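Phosphorylated carbohydrates phosphatase TM_1254 (PDB 3KBB) dephosphorylates a range of phosphorylated sugars, among them erythrose 4-phosphate, fructose 6-phosphate and mannose 6-phosphate, with the help of a divalent metal ion such as cobalt. Local coordinates at residues Lys61-Leu64 against Glu65-Lys68; Ala22-Arg25 against Val26-Tyr30; Leu202-Pro205 against Glu206-Leu209. All coordinates share one frame; numbering follows the deposited sequence.

Contact 1: residues Lys61-Leu64 against Glu65-Lys68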
loop_
_atom_site.group_PDB
_atom_site.type_symbol
_atom_site.label_atom_id
_atom_site.label_comp_id
_atom_site.label_asym_id
_atom_site.label_seq_id
_atom_site.Cartn_x
_atom_site.Cartn_y
_atom_site.Cartn_z
ATOM N N LYS A 61 -12.929 -26.358 11.566
ATOM C CA LYS A 61 -13.178 -27.533 10.742
ATOM C C LYS A 61 -14.032 -27.072 9.573
ATOM O O LYS A 61 -15.253 -26.992 9.666
ATOM C CB LYS A 61 -13.857 -28.648 11.554
ATOM C CG LYS A 61 -13.164 -29.000 12.891
ATOM C CD LYS A 61 -11.765 -29.562 12.677
ATOM C CE LYS A 61 -11.022 -29.809 13.999
ATOM N NZ LYS A 61 -9.526 -29.809 13.779
ATOM N N ASP A 62 -13.360 -26.696 8.495
ATOM C CA ASP A 62 -14.014 -26.282 7.262
ATOM C C ASP A 62 -12.987 -26.581 6.177
ATOM O O ASP A 62 -11.848 -26.933 6.489
ATOM C CB ASP A 62 -14.350 -24.785 7.303
ATOM C CG ASP A 62 -15.507 -24.397 6.364
ATOM O OD1 ASP A 62 -16.016 -25.251 5.584
ATOM O OD2 ASP A 62 -15.928 -23.224 6.408
ATOM N N SER A 63 -13.385 -26.483 4.912
ATOM C CA SER A 63 -12.423 -26.604 3.824
ATOM C C SER A 63 -11.627 -25.302 3.745
ATOM O O SER A 63 -12.134 -24.231 4.131
ATOM C CB SER A 63 -13.154 -26.856 2.503
ATOM O OG SER A 63 -13.712 -25.648 1.997
ATOM N N LEU A 64 -10.397 -25.376 3.240
ATOM C CA LEU A 64 -9.604 -24.155 3.040
ATOM C C LEU A 64 -10.309 -23.168 2.092
ATOM O O LEU A 64 -10.244 -21.949 2.280
ATOM C CB LEU A 64 -8.181 -24.482 2.564
ATOM C CG LEU A 64 -7.147 -23.354 2.542
ATOM C CD1 LEU A 64 -7.078 -22.600 3.882
ATOM C CD2 LEU A 64 -5.772 -23.892 2.159
ATOM N N GLU A 65 -10.979 -23.716 1.083
ATOM C CA GLU A 65 -11.703 -22.934 0.098
ATOM C C GLU A 65 -12.789 -22.098 0.768
ATOM O O GLU A 65 -12.905 -20.897 0.506
ATOM C CB GLU A 65 -12.308 -23.861 -0.971
ATOM C CG GLU A 65 -13.399 -23.221 -1.798
ATOM C CD GLU A 65 -13.798 -24.033 -3.024
ATOM O OE1 GLU A 65 -13.397 -25.209 -3.138
ATOM O OE2 GLU A 65 -14.533 -23.482 -3.870
ATOM N N ASN A 66 -13.576 -22.746 1.625
ATOM C CA ASN A 66 -14.620 -22.072 2.387
ATOM C C ASN A 66 -14.042 -21.030 3.346
ATOM O O ASN A 66 -14.581 -19.921 3.472
ATOM C CB ASN A 66 -15.465 -23.091 3.147
ATOM C CG ASN A 66 -16.540 -23.741 2.278
ATOM O OD1 ASN A 66 -16.889 -23.234 1.200
ATOM N ND2 ASN A 66 -17.083 -24.862 2.755
ATOM N N PHE A 67 -12.941 -21.386 4.003
ATOM C CA PHE A 67 -12.268 -20.478 4.936
ATOM C C PHE A 67 -11.800 -19.212 4.228
ATOM O O PHE A 67 -12.085 -18.098 4.683
ATOM C CB PHE A 67 -11.095 -21.178 5.615
ATOM C CG PHE A 67 -10.468 -20.371 6.729
ATOM C CD1 PHE A 67 -11.097 -20.273 7.971
ATOM C CD2 PHE A 67 -9.254 -19.720 6.537
ATOM C CE1 PHE A 67 -10.520 -19.532 9.004
ATOM C CE2 PHE A 67 -8.663 -18.973 7.560
ATOM C CZ PHE A 67 -9.298 -18.872 8.800
ATOM N N LYS A 68 -11.092 -19.394 3.106
ATOM C CA LYS A 68 -10.570 -18.275 2.304
ATOM C C LYS A 68 -11.675 -17.347 1.851
ATOM O O LYS A 68 -11.492 -16.135 1.808
ATOM C CB LYS A 68 -9.783 -18.786 1.097
ATOM C CG LYS A 68 -8.390 -19.268 1.447
ATOM C CD LYS A 68 -7.560 -19.585 0.198
ATOM C CE LYS A 68 -7.832 -20.994 -0.310
ATOM N NZ LYS A 68 -6.910 -21.414 -1.419
#
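Ser63 and Asn66 meet where the chain turns into helix 64-82. Ser63 occupies the N-cap position, and its OG accepts from Asn66 N at 2.9 Å along a nearly straight line (165° at the hydrogen). Its chi1 of 78° sets OG between the backbone N and the carbonyl carbon, which swings the hydroxyl over the first turn. The side chain of Asn66 folds back over the residues before the helix: ND2 donates to Asp62 OD1 at 3.0 Å, with the carboxylate oxygen only 7° out of the amide plane, and CB sits 3.3 Å from Asp62 OD2. Asp62 OD1 also receives a weak bond from Ser63 N, while OD2 binds Tyr30 OH, just beyond helix 19-29, so both carboxylate oxygens are engaged.

Leu64 contributes mostly through its backbone and the root of its side chain. Its O accepts from Lys68 N at 2.8 Å, and the aliphatic part of Lys68 runs past the leucine, CE lying 3.8 Å from Leu64 CG. One residue earlier, Phe67 N reaches Ser63 O at 3.0 Å, and the Phe67 ring leads away to pack on Leu54 and Met55 of helix 47-57. Chemically, the hydroxyl supplies an acceptor for a first-turn N-H, one of those without a carbonyl mate in a regular helix, and the anionic Asp62 probably interacts favourably with the positive end of the helix dipole.

Contact 2: residues Ala22-Arg25 against Val26-Tyr30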
loop_
_atom_site.group_PDB
_atom_site.type_symbol
_atom_site.label_atom_id
_atom_site.label_comp_id
_atom_site.label_asym_id
_atom_site.label_seq_id
_atom_site.Cartn_x
_atom_site.Cartn_y
_atom_site.Cartn_z
ATOM N N ALA A 22 -10.484 -7.944 10.829
ATOM C CA ALA A 22 -10.952 -8.857 9.777
ATOM C C ALA A 22 -10.783 -10.328 10.212
ATOM O O ALA A 22 -11.731 -11.128 10.102
ATOM C CB ALA A 22 -10.175 -8.609 8.471
ATOM N N TYR A 23 -9.604 -10.658 10.721
ATOM C CA TYR A 23 -9.321 -12.046 11.125
ATOM C C TYR A 23 -10.071 -12.415 12.416
ATOM O O TYR A 23 -10.511 -13.559 12.585
ATOM C CB TYR A 23 -7.834 -12.298 11.282
ATOM C CG TYR A 23 -7.026 -12.276 9.992
ATOM C CD1 TYR A 23 -7.643 -12.120 8.745
ATOM C CD2 TYR A 23 -5.656 -12.474 10.031
ATOM C CE1 TYR A 23 -6.877 -12.101 7.548
ATOM C CE2 TYR A 23 -4.902 -12.481 8.868
ATOM C CZ TYR A 23 -5.514 -12.298 7.638
ATOM O OH TYR A 23 -4.707 -12.297 6.527
ATOM N N ARG A 24 -10.240 -11.432 13.294
ATOM C CA ARG A 24 -11.055 -11.611 14.516
ATOM C C ARG A 24 -12.505 -11.947 14.161
ATOM O O ARG A 24 -13.100 -12.864 14.762
ATOM C CB ARG A 24 -10.950 -10.370 15.420
ATOM C CG ARG A 24 -11.470 -10.595 16.873
ATOM C CD ARG A 24 -11.879 -9.280 17.558
ATOM N NE ARG A 24 -12.993 -8.659 16.864
ATOM C CZ ARG A 24 -14.265 -9.017 16.999
ATOM N NH1 ARG A 24 -14.611 -9.975 17.880
ATOM N NH2 ARG A 24 -15.196 -8.386 16.298
ATOM N N ARG A 25 -13.082 -11.234 13.197
ATOM C CA ARG A 25 -14.422 -11.541 12.702
ATOM C C ARG A 25 -14.556 -12.923 12.057
ATOM O O ARG A 25 -15.587 -13.600 12.225
ATOM C CB ARG A 25 -14.881 -10.489 11.699
ATOM C CG ARG A 25 -15.242 -9.173 12.354
ATOM C CD ARG A 25 -15.817 -8.190 11.319
ATOM N NE ARG A 25 -15.908 -6.816 11.823
ATOM C CZ ARG A 25 -16.669 -5.880 11.262
ATOM N NH1 ARG A 25 -17.400 -6.170 10.178
ATOM N NH2 ARG A 25 -16.696 -4.651 11.770
ATOM N N VAL A 26 -13.538 -13.326 11.300
ATOM C CA VAL A 26 -13.525 -14.666 10.725
ATOM C C VAL A 26 -13.614 -15.693 11.850
ATOM O O VAL A 26 -14.516 -16.549 11.832
ATOM C CB VAL A 26 -12.261 -14.931 9.910
ATOM C CG1 VAL A 26 -12.216 -16.406 9.450
ATOM C CG2 VAL A 26 -12.221 -13.993 8.742
ATOM N N ALA A 27 -12.720 -15.575 12.834
ATOM C CA ALA A 27 -12.672 -16.521 13.952
ATOM C C ALA A 27 -14.028 -16.520 14.650
ATOM O O ALA A 27 -14.592 -17.594 14.963
ATOM C CB ALA A 27 -11.586 -16.124 14.901
ATOM N N GLU A 28 -14.551 -15.315 14.903
ATOM C CA GLU A 28 -15.838 -15.160 15.582
ATOM C C GLU A 28 -16.978 -15.831 14.801
ATOM O O GLU A 28 -17.897 -16.414 15.396
ATOM C CB GLU A 28 -16.114 -13.661 15.806
ATOM C CG GLU A 28 -17.472 -13.346 16.335
ATOM C CD GLU A 28 -17.662 -11.874 16.600
ATOM O OE1 GLU A 28 -17.049 -11.354 17.565
ATOM O OE2 GLU A 28 -18.410 -11.256 15.858
ATOM N N SER A 29 -16.915 -15.780 13.473
ATOM C CA SER A 29 -17.956 -16.402 12.650
ATOM C C SER A 29 -17.968 -17.936 12.813
ATOM O O SER A 29 -18.991 -18.570 12.538
ATOM C CB SER A 29 -17.839 -15.995 11.149
ATOM O OG SER A 29 -16.791 -16.685 10.497
ATOM N N TYR A 30 -16.835 -18.506 13.212
ATOM C CA TYR A 30 -16.715 -19.941 13.514
ATOM C C TYR A 30 -16.834 -20.288 15.014
ATOM O O TYR A 30 -16.483 -21.434 15.454
ATOM C CB TYR A 30 -15.373 -20.452 13.037
ATOM C CG TYR A 30 -15.224 -20.583 11.541
ATOM C CD1 TYR A 30 -15.837 -21.639 10.847
ATOM C CD2 TYR A 30 -14.429 -19.693 10.833
ATOM C CE1 TYR A 30 -15.674 -21.778 9.453
ATOM C CE2 TYR A 30 -14.236 -19.844 9.448
ATOM C CZ TYR A 30 -14.872 -20.878 8.771
ATOM O OH TYR A 30 -14.676 -20.988 7.400
HETATM O O HOH W 1 -18.019 -12.542 12.639
#
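Ala22, Tyr23, Arg24 and Arg25 each offer a carbonyl oxygen to the N-H four residues further on, in Val26, Ala27, Glu28 and Ser29, with N to O distances between 2.8 and 3.1 Å. Of these, Ala27 N to Tyr23 O is the straightest, at 169°. The ladder ends in a tighter turn, where Tyr30 N bonds to Ala27 O at 3.0 Å and the hydroxyl of Ser29 bends back to donate to Val26 O at 2.6 Å, in the carbonyl plane on a lone pair.

These turns belong to helix 19-29, which follows the first strand of the core and lies in the helical cap domain familiar from β-phosphoglucomutase-like members of the HAD superfamily. Val26 faces inward onto Phe67 and Glu74 of helix 64-82, and Tyr23 packs on Leu51 and Leu54 of helix 47-57.

On the outer side, Arg24 and Glu28 run side by side and point the same way. The arginine chain bends at chi3 (63°), which carries NH1 along the helix to a salt bridge with Glu28 OE1 at 2.8 Å. NH1 comes to OE1 from above the carboxylate, 45° out of its plane. Arg24 NE pairs with Glu21, and an alanine here would probably leave Glu28 OE1 without its cation, while Glu21 would keep Arg25. Water 1 donates to Arg25 O at 2.7 Å and, weakly, to Glu28 OE2.

Contact 3: residues Leu202-Pro205 against Glu206-Leu209. With GOL (glycerol), chain H.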
loop_
_atom_site.group_PDB
_atom_site.type_symbol
_atom_site.label_atom_id
_atom_site.label_comp_id
_atom_site.label_asym_id
_atom_site.label_seq_id
_atom_site.Cartn_x
_atom_site.Cartn_y
_atom_site.Cartn_z
ATOM N N LEU A 202 12.482 10.585 5.710
ATOM C CA LEU A 202 11.240 9.986 6.212
ATOM C C LEU A 202 10.158 11.051 6.421
ATOM O O LEU A 202 10.446 12.185 6.897
ATOM C CB LEU A 202 11.495 9.258 7.527
ATOM C CG LEU A 202 12.592 8.174 7.543
ATOM C CD1 LEU A 202 12.707 7.580 8.923
ATOM C CD2 LEU A 202 12.221 7.069 6.507
ATOM N N VAL A 203 8.917 10.705 6.083
ATOM C CA VAL A 203 7.795 11.599 6.315
ATOM C C VAL A 203 6.548 10.854 6.758
ATOM O O VAL A 203 6.331 9.732 6.319
ATOM C CB VAL A 203 7.429 12.390 5.051
ATOM C CG1 VAL A 203 8.486 13.422 4.799
ATOM C CG2 VAL A 203 7.216 11.407 3.855
ATOM N N LYS A 204 5.728 11.483 7.602
ATOM C CA LYS A 204 4.367 10.965 7.886
ATOM C C LYS A 204 3.440 11.399 6.736
ATOM O O LYS A 204 3.741 12.345 6.019
ATOM C CB LYS A 204 3.848 11.515 9.232
ATOM C CG LYS A 204 4.716 11.110 10.435
ATOM C CD LYS A 204 4.126 11.561 11.766
ATOM C CE LYS A 204 4.572 12.973 12.136
ATOM N NZ LYS A 204 5.984 13.063 12.667
ATOM N N PRO A 205 2.335 10.682 6.515
ATOM C CA PRO A 205 1.416 11.053 5.438
ATOM C C PRO A 205 1.035 12.531 5.488
ATOM O O PRO A 205 1.024 13.192 4.451
ATOM C CB PRO A 205 0.193 10.187 5.741
ATOM C CG PRO A 205 0.833 8.936 6.266
ATOM C CD PRO A 205 1.906 9.438 7.181
ATOM N N GLU A 206 0.767 13.039 6.692
ATOM C CA GLU A 206 0.438 14.462 6.907
ATOM C C GLU A 206 1.532 15.410 6.487
ATOM O O GLU A 206 1.263 16.582 6.316
ATOM C CB GLU A 206 0.195 14.785 8.399
ATOM C CG GLU A 206 -0.632 13.805 9.138
ATOM C CD GLU A 206 0.222 12.711 9.726
ATOM O OE1 GLU A 206 0.886 12.959 10.762
ATOM O OE2 GLU A 206 0.212 11.605 9.165
ATOM N N GLU A 207 2.773 14.929 6.382
ATOM C CA GLU A 207 3.901 15.810 6.038
ATOM C C GLU A 207 4.182 15.856 4.536
ATOM O O GLU A 207 5.038 16.607 4.073
ATOM C CB GLU A 207 5.171 15.396 6.801
ATOM C CG GLU A 207 5.107 15.718 8.320
ATOM C CD GLU A 207 6.020 14.849 9.199
ATOM O OE1 GLU A 207 6.892 14.094 8.683
ATOM O OE2 GLU A 207 5.840 14.922 10.451
ATOM N N ILE A 208 3.465 15.037 3.772
ATOM C CA ILE A 208 3.761 14.911 2.332
ATOM C C ILE A 208 3.474 16.242 1.615
ATOM O O ILE A 208 4.245 16.678 0.762
ATOM C CB ILE A 208 2.953 13.761 1.726
ATOM C CG1 ILE A 208 3.500 12.403 2.253
ATOM C CG2 ILE A 208 2.985 13.826 0.180
ATOM C CD1 ILE A 208 2.664 11.171 1.832
ATOM N N LEU A 209 2.379 16.886 1.990
ATOM C CA LEU A 209 2.030 18.168 1.367
ATOM C C LEU A 209 3.166 19.194 1.443
ATOM O O LEU A 209 3.549 19.765 0.445
ATOM C CB LEU A 209 0.732 18.709 1.970
ATOM C CG LEU A 209 0.339 20.117 1.477
ATOM C CD1 LEU A 209 0.116 20.218 -0.026
ATOM C CD2 LEU A 209 -0.896 20.503 2.203
HETATM C C1 GOL H . 10.484 10.004 11.780
HETATM O O1 GOL H . 10.246 8.932 12.668
HETATM C C2 GOL H . 9.146 10.519 11.267
HETATM O O2 GOL H . 8.291 10.860 12.342
HETATM C C3 GOL H . 9.381 11.709 10.344
HETATM O O3 GOL H . 8.483 12.760 10.643
HETATM O O HOH W 2 10.087 14.495 9.012
HETATM O O HOH W 3 0.225 15.590 3.235
#
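Lys204 and Glu207 are joined by both side chain and backbone. Lys204 NZ forms a salt bridge with Glu207 OE2 at 2.9 Å, the lysine chain curling through bends at chi3 and chi4 to bring the ammonium beside OE2. The other oxygen, Glu207 OE1, accepts from the backbone Lys204 N at 3.1 Å, almost straight at the hydrogen (170°) but from well above the carboxylate plane (65° out of it). OE1 has further partners: O3 of a glycerol, probably from the crystallisation liquor, donates to it at 2.9 Å, and water 2 ties it to Leu202 O. Lys204 NZ in turn donates to O2 and O3 of the glycerol.

The backbone turn between them is closed by two bonds. Glu207 N returns a bond to Lys204 O at 2.8 Å, and Ile208 N binds Pro205 O at 3.1 Å, both donors lying above the carbonyl planes. Water 3 takes a hydrogen bond from Leu209 N at 2.8 Å and donates to Pro205 O. This turn follows edge strand 201-203 of the parallel Rossmann-like sheet of the HAD core and leads into the C-terminal helix 208-215. Val203 on the strand bonds by its backbone to Gly183 and Val185, and its CG2 approaches Ile208 CG1 at 4.2 Å, the two side chains crossing at about a right angle. Farther out, Pro205 packs on Val89 and Ile208 on Ala92 of helix 89-98.

How the contacts relate
From the N terminus the order is contact 2, contact 1, contact 3. Each is a local contact within one continuous stretch, so none nests in or crosses another: contact 2 lies in the last turns of helix 19-29, contact 1 starts helix 64-82, and contact 3 joins the edge strand to the last helix. Contacts 1 and 2, with centres 13 Å apart, touch directly through Asp62 and Phe67 on one side and Tyr30 and Val26 on the other, which joins the end of helix 19-29 to the start of helix 64-82 in the cap. Contact 3 belongs to the core, its nearest atoms about 28 Å from contact 1 and about 21 Å from contact 2.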